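Local structure of N-acetylneuraminic acid outer membrane channel protein NanC (Escherichia coli, 2WJR) at residues 1-5 with 17-22; 12-18 with 35-41. The protein forms a monomeric outer membrane channel with weak anion selectivity that lets N-acetylneuraminic acid enter the bacterial cell. The protein carries 1 engineered substitution. All coordinates share one frame; numbering follows the deposited sequence.

Overall arrangement
Interactions 1 and 2 are consecutive pairings in the antiparallel beta-barrel of this KdgM-family porin, with centres about 15 Å apart. Strand 14-24 belongs to both: it pairs with strand 2-9 in interaction 1 and with strand 29-40 in interaction 2, and Thr17 and Arg18 take part in each. Along the chain the order is 1-5, 12-18, 17-22, 35-41, because interaction 2 uses the earlier, extracellular part of the shared strand and interaction 1 the later part; the two middle segments overlap. Interaction 1 lies within the transmembrane wall and illustrates the alternation of polar and apolar faces; Glu16, Arg18 and Asn36 continue its charged face in interaction 2, which runs into the extracellular side.

Interaction 1. Residues 1-5 with 17-22; sequences ALDVR and TRLKVS. Engineered in segment 1-5: Ala1 (natural residue Thr).
Arg5 and Arg18 face each other across the first hairpin of the transmembrane beta-barrel, where strand 2-5 runs antiparallel to strand 17-22, their axes 4.7 Å apart at closest approach. Residues alternate between two faces, as in barrel walls generally: Asp3, Arg5, Arg18 and Lys20 lie on one, Leu2, Val4, Leu19 and Val21 on the other. The polar face is the closely packed one. The guanidinium of Arg5 lies flat on that of Arg18 in an offset stack, centres 3.8 Å apart and planes 16° from parallel, with Arg5 NH1 over the centre of the Arg18 group. Both chains leave anti to the backbone N and then bend at chi3 (66° in Arg5, 65° in Arg18), which lets the two flat ends overlap. Beneath the other face of the Arg18 guanidinium lies Lys20 CD, so this group is sandwiched. Nearby acids probably offset part of the charge: Asp3 makes a weak salt bridge to Arg18, and Glu185 a long, weak ion pair with Arg5; Arg207 also lies close to Arg5. Asp3 OD1 also bonds to the Tyr183 hydroxyl of strand 180-188, which probably helps to orient the carboxylate. The leucine and valine face is looser and on the surface, consistent with a lipid-facing wall. There Leu2 CD1 meets Val21 CG1 at 3.6 Å, while Val4 and Leu19 run alongside each other, Val4 CG2 3.6 Å from Leu19 CD1. Paired backbone bonds link Asp3 with Lys20 and Arg5 with Arg18; at the start of the chain, the N of Ala1, an engineered residue, bonds to Ser22 O. Back on the polar face, one water donates to Asp3 OD1 and accepts from Arg18 NE, 2.7 Å away, at the edge of the guanidinium.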
ATOM      1  N   ALA A   1      -8.908   2.535 -14.374  1.00 30.08           N
ATOM      2  CA  ALA A   1      -8.611   3.861 -13.782  1.00 30.16           C
ATOM      3  C   ALA A   1      -7.115   4.062 -13.816  1.00 30.21           C
ATOM      4  O   ALA A   1      -6.358   3.093 -13.741  1.00 31.48           O
ATOM      5  CB  ALA A   1      -9.134   3.949 -12.347  1.00 27.63           C
ATOM      6  N   LEU A   2      -6.701   5.310 -13.978  1.00 30.01           N
ATOM      7  CA  LEU A   2      -5.310   5.673 -14.003  1.00 29.57           C
ATOM      8  C   LEU A   2      -5.100   6.583 -12.825  1.00 28.65           C
ATOM      9  O   LEU A   2      -5.845   7.521 -12.641  1.00 28.50           O
ATOM     10  CB  LEU A   2      -4.986   6.411 -15.299  1.00 30.46           C
ATOM     11  CG  LEU A   2      -3.631   7.100 -15.471  1.00 31.48           C
ATOM     12  CD1 LEU A   2      -2.502   6.111 -15.495  1.00 33.64           C
ATOM     13  CD2 LEU A   2      -3.641   7.913 -16.770  1.00 33.27           C
ATOM     14  N   ASP A   3      -4.086   6.292 -12.020  1.00 27.49           N
ATOM     15  CA  ASP A   3      -3.778   7.113 -10.857  1.00 26.45           C
ATOM     16  C   ASP A   3      -2.339   7.604 -10.995  1.00 25.39           C
ATOM     17  O   ASP A   3      -1.437   6.824 -11.330  1.00 24.59           O
ATOM     18  CB  ASP A   3      -3.951   6.289  -9.578  1.00 26.71           C
ATOM     19  CG  ASP A   3      -3.975   7.139  -8.319  1.00 27.14           C
ATOM     20  OD1 ASP A   3      -2.919   7.666  -7.894  1.00 28.65           O
ATOM     21  OD2 ASP A   3      -5.056   7.244  -7.717  1.00 31.04           O
ATOM     22  N   VAL A   4      -2.140   8.890 -10.734  1.00 24.89           N
ATOM     23  CA  VAL A   4      -0.822   9.530 -10.766  1.00 24.69           C
ATOM     24  C   VAL A   4      -0.640  10.204  -9.411  1.00 24.00           C
ATOM     25  O   VAL A   4      -1.524  10.914  -8.957  1.00 23.61           O
ATOM     26  CB  VAL A   4      -0.726  10.590 -11.889  1.00 25.41           C
ATOM     27  CG1 VAL A   4       0.657  11.227 -11.897  1.00 26.46           C
ATOM     28  CG2 VAL A   4      -1.024   9.960 -13.262  1.00 26.23           C
ATOM     29  N   ARG A   5       0.480   9.963  -8.749  1.00 23.88           N
ATOM     30  CA  ARG A   5       0.654  10.468  -7.393  1.00 23.93           C
ATOM     31  C   ARG A   5       2.076  10.906  -7.187  1.00 23.81           C
ATOM     32  O   ARG A   5       2.994  10.211  -7.570  1.00 24.98           O
ATOM     33  CB  ARG A   5       0.301   9.392  -6.351  1.00 24.02           C
ATOM     34  CG  ARG A   5       0.200   9.913  -4.933  1.00 22.88           C
ATOM     35  CD  ARG A   5      -0.017   8.792  -3.929  1.00 22.18           C
ATOM     36  NE  ARG A   5       1.141   7.921  -3.866  1.00 21.27           N
ATOM     37  CZ  ARG A   5       1.179   6.737  -3.267  1.00 22.64           C
ATOM     38  NH1 ARG A   5       0.116   6.257  -2.654  1.00 21.81           N
ATOM     39  NH2 ARG A   5       2.295   6.031  -3.280  1.00 23.92           N
ATOM     40  N   THR A  17       7.129   9.068  -6.963  1.00 28.34           N
ATOM     41  CA  THR A  17       5.999   9.163  -7.879  1.00 28.29           C
ATOM     42  C   THR A  17       5.464   7.775  -8.138  1.00 27.21           C
ATOM     43  O   THR A  17       6.227   6.811  -8.284  1.00 28.36           O
ATOM     44  CB  THR A  17       6.358   9.881  -9.218  1.00 27.87           C
ATOM     45  OG1 THR A  17       7.179   9.040 -10.015  1.00 32.32           O
ATOM     46  CG2 THR A  17       7.096  11.173  -8.959  1.00 28.34           C
ATOM     47  N   ARG A  18       4.145   7.668  -8.134  1.00 26.10           N
ATOM     48  CA  ARG A  18       3.487   6.439  -8.456  1.00 25.59           C
ATOM     49  C   ARG A  18       2.603   6.673  -9.667  1.00 25.22           C
ATOM     50  O   ARG A  18       1.877   7.665  -9.757  1.00 24.71           O
ATOM     51  CB  ARG A  18       2.646   5.922  -7.281  1.00 25.32           C
ATOM     52  CG  ARG A  18       2.076   4.517  -7.542  1.00 25.37           C
ATOM     53  CD  ARG A  18       1.137   4.045  -6.449  1.00 24.38           C
ATOM     54  NE  ARG A  18      -0.058   4.869  -6.378  1.00 24.32           N
ATOM     55  CZ  ARG A  18      -1.068   4.675  -5.534  1.00 24.74           C
ATOM     56  NH1 ARG A  18      -1.053   3.667  -4.667  1.00 26.71           N
ATOM     57  NH2 ARG A  18      -2.110   5.487  -5.561  1.00 24.25           N
ATOM     58  N   LEU A  19       2.688   5.741 -10.592  1.00 25.53           N
ATOM     59  CA  LEU A  19       1.794   5.693 -11.732  1.00 26.42           C
ATOM     60  C   LEU A  19       1.116   4.348 -11.666  1.00 25.24           C
ATOM     61  O   LEU A  19       1.786   3.320 -11.645  1.00 25.29           O
ATOM     62  CB  LEU A  19       2.589   5.844 -13.020  1.00 26.99           C
ATOM     63  CG  LEU A  19       2.736   7.262 -13.612  1.00 30.10           C
ATOM     64  CD1 LEU A  19       1.463   7.597 -14.383  1.00 34.41           C
ATOM     65  CD2 LEU A  19       3.044   8.353 -12.591  1.00 33.42           C
ATOM     66  N   LYS A  20      -0.211   4.348 -11.630  1.00 25.15           N
ATOM     67  CA  LYS A  20      -0.941   3.127 -11.333  1.00 25.16           C
ATOM     68  C   LYS A  20      -2.151   2.969 -12.239  1.00 25.19           C
ATOM     69  O   LYS A  20      -2.906   3.901 -12.417  1.00 25.84           O
ATOM     70  CB  LYS A  20      -1.395   3.165  -9.883  1.00 25.09           C
ATOM     71  CG  LYS A  20      -2.104   1.917  -9.407  1.00 27.10           C
ATOM     72  CD  LYS A  20      -2.389   2.014  -7.930  1.00 30.98           C
ATOM     73  CE  LYS A  20      -3.036   0.762  -7.396  1.00 34.28           C
ATOM     74  NZ  LYS A  20      -3.629   1.014  -6.054  1.00 38.15           N
ATOM     75  N   VAL A  21      -2.321   1.780 -12.792  1.00 25.58           N
ATOM     76  CA  VAL A  21      -3.486   1.484 -13.614  1.00 26.01           C
ATOM     77  C   VAL A  21      -4.188   0.294 -13.011  1.00 25.95           C
ATOM     78  O   VAL A  21      -3.582  -0.763 -12.801  1.00 25.77           O
ATOM     79  CB  VAL A  21      -3.118   1.220 -15.092  1.00 26.27           C
ATOM     80  CG1 VAL A  21      -2.644   2.506 -15.747  1.00 26.81           C
ATOM     81  CG2 VAL A  21      -2.023   0.169 -15.206  1.00 27.35           C
ATOM     82  N   SER A  22      -5.470   0.465 -12.724  1.00 26.11           N
ATOM     83  CA  SER A  22      -6.249  -0.611 -12.119  1.00 26.97           C
ATOM     84  C   SER A  22      -7.634  -0.754 -12.753  1.00 26.77           C
ATOM     85  O   SER A  22      -8.222   0.228 -13.207  1.00 26.28           O
ATOM     86  CB  SER A  22      -6.412  -0.373 -10.624  1.00 26.68           C
ATOM     87  OG  SER A  22      -7.118   0.827 -10.400  1.00 31.46           O
TER
HETATM   88  O   HOH W   1      -0.658   6.728  -8.291  1.00 26.02           O

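Interaction 2. Residues 12-18 with 35-41; sequences SHAYETR and SNTWNTI
The second hairpin of the barrel, where strand 14-18 pairs antiparallel with strand 35-40, carries this contact from the membrane wall to the extracellular end. In the extracellular connection from strand 2-9, His13 and Ala14 form a G1 beta bulge opposite Arg9. At the extracellular end, Ile41 N bonds to His13 O, and Ile41 CD1 makes a CH-pi contact over a face of the His13 imidazole, 4.1 Å from the ring centroid. The same methyl touches Tyr15 CE2. Tyr15 and Asn39 exchange two backbone bonds, with Asn39 N approaching Tyr15 O at 2.8 Å. On the other face, Ala14 CB packs against the six-membered part of the Trp38 indole, 3.4 Å from CZ2. Trp38 CG stands anti to its backbone N (chi1 -175°), which carries the ring toward Ser12 and Ala14. Farther down, the Thr17 and Thr37 hydroxyls lie 2.5 Å apart, OG1 to OG1, so short for a hydrogen bond that the distance is doubtful; either could donate. A water lies between Glu16 OE1 and Asn36 OD1, able to donate to either, though perhaps not both, and Asn36 ND2 bonds to Asp53. Glu16 OE2 is salt-bridged to Arg9 and Arg207, probably stabilising its negative charge.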
ATOM      1  N   SER A  12      13.362  10.575   5.085  1.00 32.38           N
ATOM      2  CA  SER A  12      14.225  10.167   3.984  1.00 32.23           C
ATOM      3  C   SER A  12      14.628  11.347   3.098  1.00 32.35           C
ATOM      4  O   SER A  12      15.546  11.228   2.299  1.00 33.06           O
ATOM      5  CB  SER A  12      13.544   9.087   3.154  1.00 32.00           C
ATOM      6  OG  SER A  12      13.455   7.886   3.894  1.00 30.90           O
ATOM      7  N   HIS A  13      13.955  12.478   3.251  1.00 32.68           N
ATOM      8  CA  HIS A  13      14.204  13.642   2.403  1.00 33.57           C
ATOM      9  C   HIS A  13      14.197  13.204   0.942  1.00 33.24           C
ATOM     10  O   HIS A  13      15.177  13.368   0.211  1.00 33.32           O
ATOM     11  CB  HIS A  13      15.531  14.311   2.800  1.00 34.17           C
ATOM     12  CG  HIS A  13      15.717  15.679   2.225  1.00 36.92           C
ATOM     13  ND1 HIS A  13      14.789  16.686   2.380  1.00 40.14           N
ATOM     14  CD2 HIS A  13      16.746  16.218   1.524  1.00 39.65           C
ATOM     15  CE1 HIS A  13      15.230  17.780   1.781  1.00 40.81           C
ATOM     16  NE2 HIS A  13      16.416  17.524   1.261  1.00 39.35           N
ATOM     17  N   ALA A  14      13.078  12.611   0.526  1.00 32.66           N
ATOM     18  CA  ALA A  14      12.986  11.986  -0.793  1.00 32.17           C
ATOM     19  C   ALA A  14      11.617  12.210  -1.423  1.00 32.21           C
ATOM     20  O   ALA A  14      10.617  12.353  -0.712  1.00 31.50           O
ATOM     21  CB  ALA A  14      13.265  10.503  -0.685  1.00 32.35           C
ATOM     22  N   TYR A  15      11.602  12.244  -2.754  1.00 31.79           N
ATOM     23  CA  TYR A  15      10.376  12.342  -3.546  1.00 32.49           C
ATOM     24  C   TYR A  15      10.077  11.014  -4.214  1.00 31.08           C
ATOM     25  O   TYR A  15      10.969  10.354  -4.740  1.00 31.34           O
ATOM     26  CB  TYR A  15      10.515  13.368  -4.672  1.00 33.26           C
ATOM     27  CG  TYR A  15      10.583  14.813  -4.253  1.00 37.28           C
ATOM     28  CD1 TYR A  15       9.470  15.461  -3.727  1.00 41.98           C
ATOM     29  CD2 TYR A  15      11.749  15.554  -4.431  1.00 42.18           C
ATOM     30  CE1 TYR A  15       9.524  16.808  -3.355  1.00 44.09           C
ATOM     31  CE2 TYR A  15      11.812  16.900  -4.066  1.00 44.27           C
ATOM     32  CZ  TYR A  15      10.698  17.517  -3.528  1.00 45.01           C
ATOM     33  OH  TYR A  15      10.756  18.840  -3.165  1.00 47.42           O
ATOM     34  N   GLU A  16       8.804  10.645  -4.233  1.00 30.36           N
ATOM     35  CA  GLU A  16       8.376   9.449  -4.946  1.00 29.64           C
ATOM     36  C   GLU A  16       7.171   9.738  -5.825  1.00 28.69           C
ATOM     37  O   GLU A  16       6.307  10.545  -5.479  1.00 28.66           O
ATOM     38  CB  GLU A  16       8.049   8.329  -3.970  1.00 30.24           C
ATOM     39  CG  GLU A  16       7.021   8.688  -2.917  1.00 30.35           C
ATOM     40  CD  GLU A  16       6.721   7.512  -2.001  1.00 31.60           C
ATOM     41  OE1 GLU A  16       6.799   6.354  -2.478  1.00 31.06           O
ATOM     42  OE2 GLU A  16       6.395   7.744  -0.811  1.00 31.60           O
ATOM     43  N   THR A  17       7.129   9.068  -6.963  1.00 28.34           N
ATOM     44  CA  THR A  17       5.999   9.163  -7.879  1.00 28.29           C
ATOM     45  C   THR A  17       5.464   7.775  -8.138  1.00 27.21           C
ATOM     46  O   THR A  17       6.227   6.811  -8.284  1.00 28.36           O
ATOM     47  CB  THR A  17       6.358   9.881  -9.218  1.00 27.87           C
ATOM     48  OG1 THR A  17       7.179   9.040 -10.015  1.00 32.32           O
ATOM     49  CG2 THR A  17       7.096  11.173  -8.959  1.00 28.34           C
ATOM     50  N   ARG A  18       4.145   7.668  -8.134  1.00 26.10           N
ATOM     51  CA  ARG A  18       3.487   6.439  -8.456  1.00 25.59           C
ATOM     52  C   ARG A  18       2.603   6.673  -9.667  1.00 25.22           C
ATOM     53  O   ARG A  18       1.877   7.665  -9.757  1.00 24.71           O
ATOM     54  CB  ARG A  18       2.646   5.922  -7.281  1.00 25.32           C
ATOM     55  CG  ARG A  18       2.076   4.517  -7.542  1.00 25.37           C
ATOM     56  CD  ARG A  18       1.137   4.045  -6.449  1.00 24.38           C
ATOM     57  NE  ARG A  18      -0.058   4.869  -6.378  1.00 24.32           N
ATOM     58  CZ  ARG A  18      -1.068   4.675  -5.534  1.00 24.74           C
ATOM     59  NH1 ARG A  18      -1.053   3.667  -4.667  1.00 26.71           N
ATOM     60  NH2 ARG A  18      -2.110   5.487  -5.561  1.00 24.25           N
ATOM     61  N   SER A  35       4.101   1.534 -11.118  1.00 24.59           N
ATOM     62  CA  SER A  35       5.520   1.816 -10.956  1.00 24.88           C
ATOM     63  C   SER A  35       5.664   2.870  -9.852  1.00 25.26           C
ATOM     64  O   SER A  35       4.865   3.797  -9.765  1.00 25.00           O
ATOM     65  CB  SER A  35       6.106   2.339 -12.266  1.00 25.59           C
ATOM     66  OG  SER A  35       5.425   3.514 -12.653  1.00 26.25           O
ATOM     67  N   ASN A  36       6.692   2.705  -9.022  1.00 25.80           N
ATOM     68  CA  ASN A  36       7.080   3.698  -8.038  1.00 26.20           C
ATOM     69  C   ASN A  36       8.540   4.117  -8.294  1.00 27.76           C
ATOM     70  O   ASN A  36       9.426   3.274  -8.421  1.00 27.42           O
ATOM     71  CB  ASN A  36       6.956   3.132  -6.633  1.00 25.90           C
ATOM     72  CG  ASN A  36       5.514   2.859  -6.244  1.00 26.53           C
ATOM     73  OD1 ASN A  36       4.759   3.782  -5.891  1.00 25.78           O
ATOM     74  ND2 ASN A  36       5.126   1.595  -6.304  1.00 25.18           N
ATOM     75  N   THR A  37       8.757   5.420  -8.369  1.00 29.78           N
ATOM     76  CA  THR A  37      10.099   5.986  -8.508  1.00 32.06           C
ATOM     77  C   THR A  37      10.502   6.574  -7.177  1.00 34.01           C
ATOM     78  O   THR A  37       9.646   6.915  -6.358  1.00 34.45           O
ATOM     79  CB  THR A  37      10.141   7.114  -9.551  1.00 32.01           C
ATOM     80  OG1 THR A  37       9.343   8.213  -9.095  1.00 33.95           O
ATOM     81  CG2 THR A  37       9.643   6.621 -10.898  1.00 31.95           C
ATOM     82  N   TRP A  38      11.809   6.694  -6.968  1.00 36.06           N
ATOM     83  CA  TRP A  38      12.356   7.203  -5.719  1.00 37.79           C
ATOM     84  C   TRP A  38      13.525   8.128  -6.059  1.00 39.79           C
ATOM     85  O   TRP A  38      14.525   7.674  -6.625  1.00 39.71           O
ATOM     86  CB  TRP A  38      12.834   6.041  -4.852  1.00 38.17           C
ATOM     87  CG  TRP A  38      13.310   6.461  -3.507  1.00 39.35           C
ATOM     88  CD1 TRP A  38      14.573   6.846  -3.167  1.00 40.91           C
ATOM     89  CD2 TRP A  38      12.526   6.546  -2.314  1.00 40.93           C
ATOM     90  NE1 TRP A  38      14.627   7.174  -1.836  1.00 41.91           N
ATOM     91  CE2 TRP A  38      13.384   6.996  -1.284  1.00 42.20           C
ATOM     92  CE3 TRP A  38      11.186   6.278  -2.012  1.00 40.93           C
ATOM     93  CZ2 TRP A  38      12.943   7.183   0.031  1.00 42.48           C
ATOM     94  CZ3 TRP A  38      10.745   6.466  -0.711  1.00 42.73           C
ATOM     95  CH2 TRP A  38      11.625   6.915   0.300  1.00 43.19           C
ATOM     96  N   ASN A  39      13.380   9.412  -5.734  1.00 42.07           N
ATOM     97  CA  ASN A  39      14.422  10.413  -5.976  1.00 43.87           C
ATOM     98  C   ASN A  39      14.820  11.098  -4.683  1.00 45.17           C
ATOM     99  O   ASN A  39      14.120  11.997  -4.197  1.00 44.69           O
ATOM    100  CB  ASN A  39      13.955  11.457  -6.983  1.00 44.21           C
ATOM    101  CG  ASN A  39      13.782  10.880  -8.374  1.00 46.16           C
ATOM    102  OD1 ASN A  39      14.625  11.075  -9.258  1.00 47.99           O
ATOM    103  ND2 ASN A  39      12.694  10.142  -8.570  1.00 48.64           N
ATOM    104  N   THR A  40      15.937  10.648  -4.121  1.00 46.79           N
ATOM    105  CA  THR A  40      16.499  11.279  -2.935  1.00 48.34           C
ATOM    106  C   THR A  40      17.067  12.643  -3.335  1.00 49.37           C
ATOM    107  O   THR A  40      17.552  12.810  -4.458  1.00 50.09           O
ATOM    108  CB  THR A  40      17.581  10.396  -2.275  1.00 48.52           C
ATOM    109  OG1 THR A  40      18.080  11.048  -1.100  1.00 49.53           O
ATOM    110  CG2 THR A  40      18.742  10.104  -3.242  1.00 48.87           C
ATOM    111  N   ILE A  41      16.967  13.622  -2.439  1.00 50.30           N
ATOM    112  CA  ILE A  41      17.556  14.947  -2.677  1.00 50.95           C
ATOM    113  C   ILE A  41      18.907  15.068  -1.953  1.00 51.22           C
ATOM    114  O   ILE A  41      18.986  14.867  -0.736  1.00 51.66           O
ATOM    115  CB  ILE A  41      16.636  16.085  -2.216  1.00 50.95           C
ATOM    116  CG1 ILE A  41      15.215  15.894  -2.761  1.00 51.11           C
ATOM    117  CG2 ILE A  41      17.213  17.435  -2.659  1.00 51.26           C
ATOM    118  CD1 ILE A  41      14.149  16.543  -1.899  1.00 50.82           C
TER
HETATM  119  O   HOH W   2       5.089   6.051  -4.711  1.00 26.06           O
HETATM  120  O   HOH W   3       6.235   6.168 -11.035  1.00 36.01           O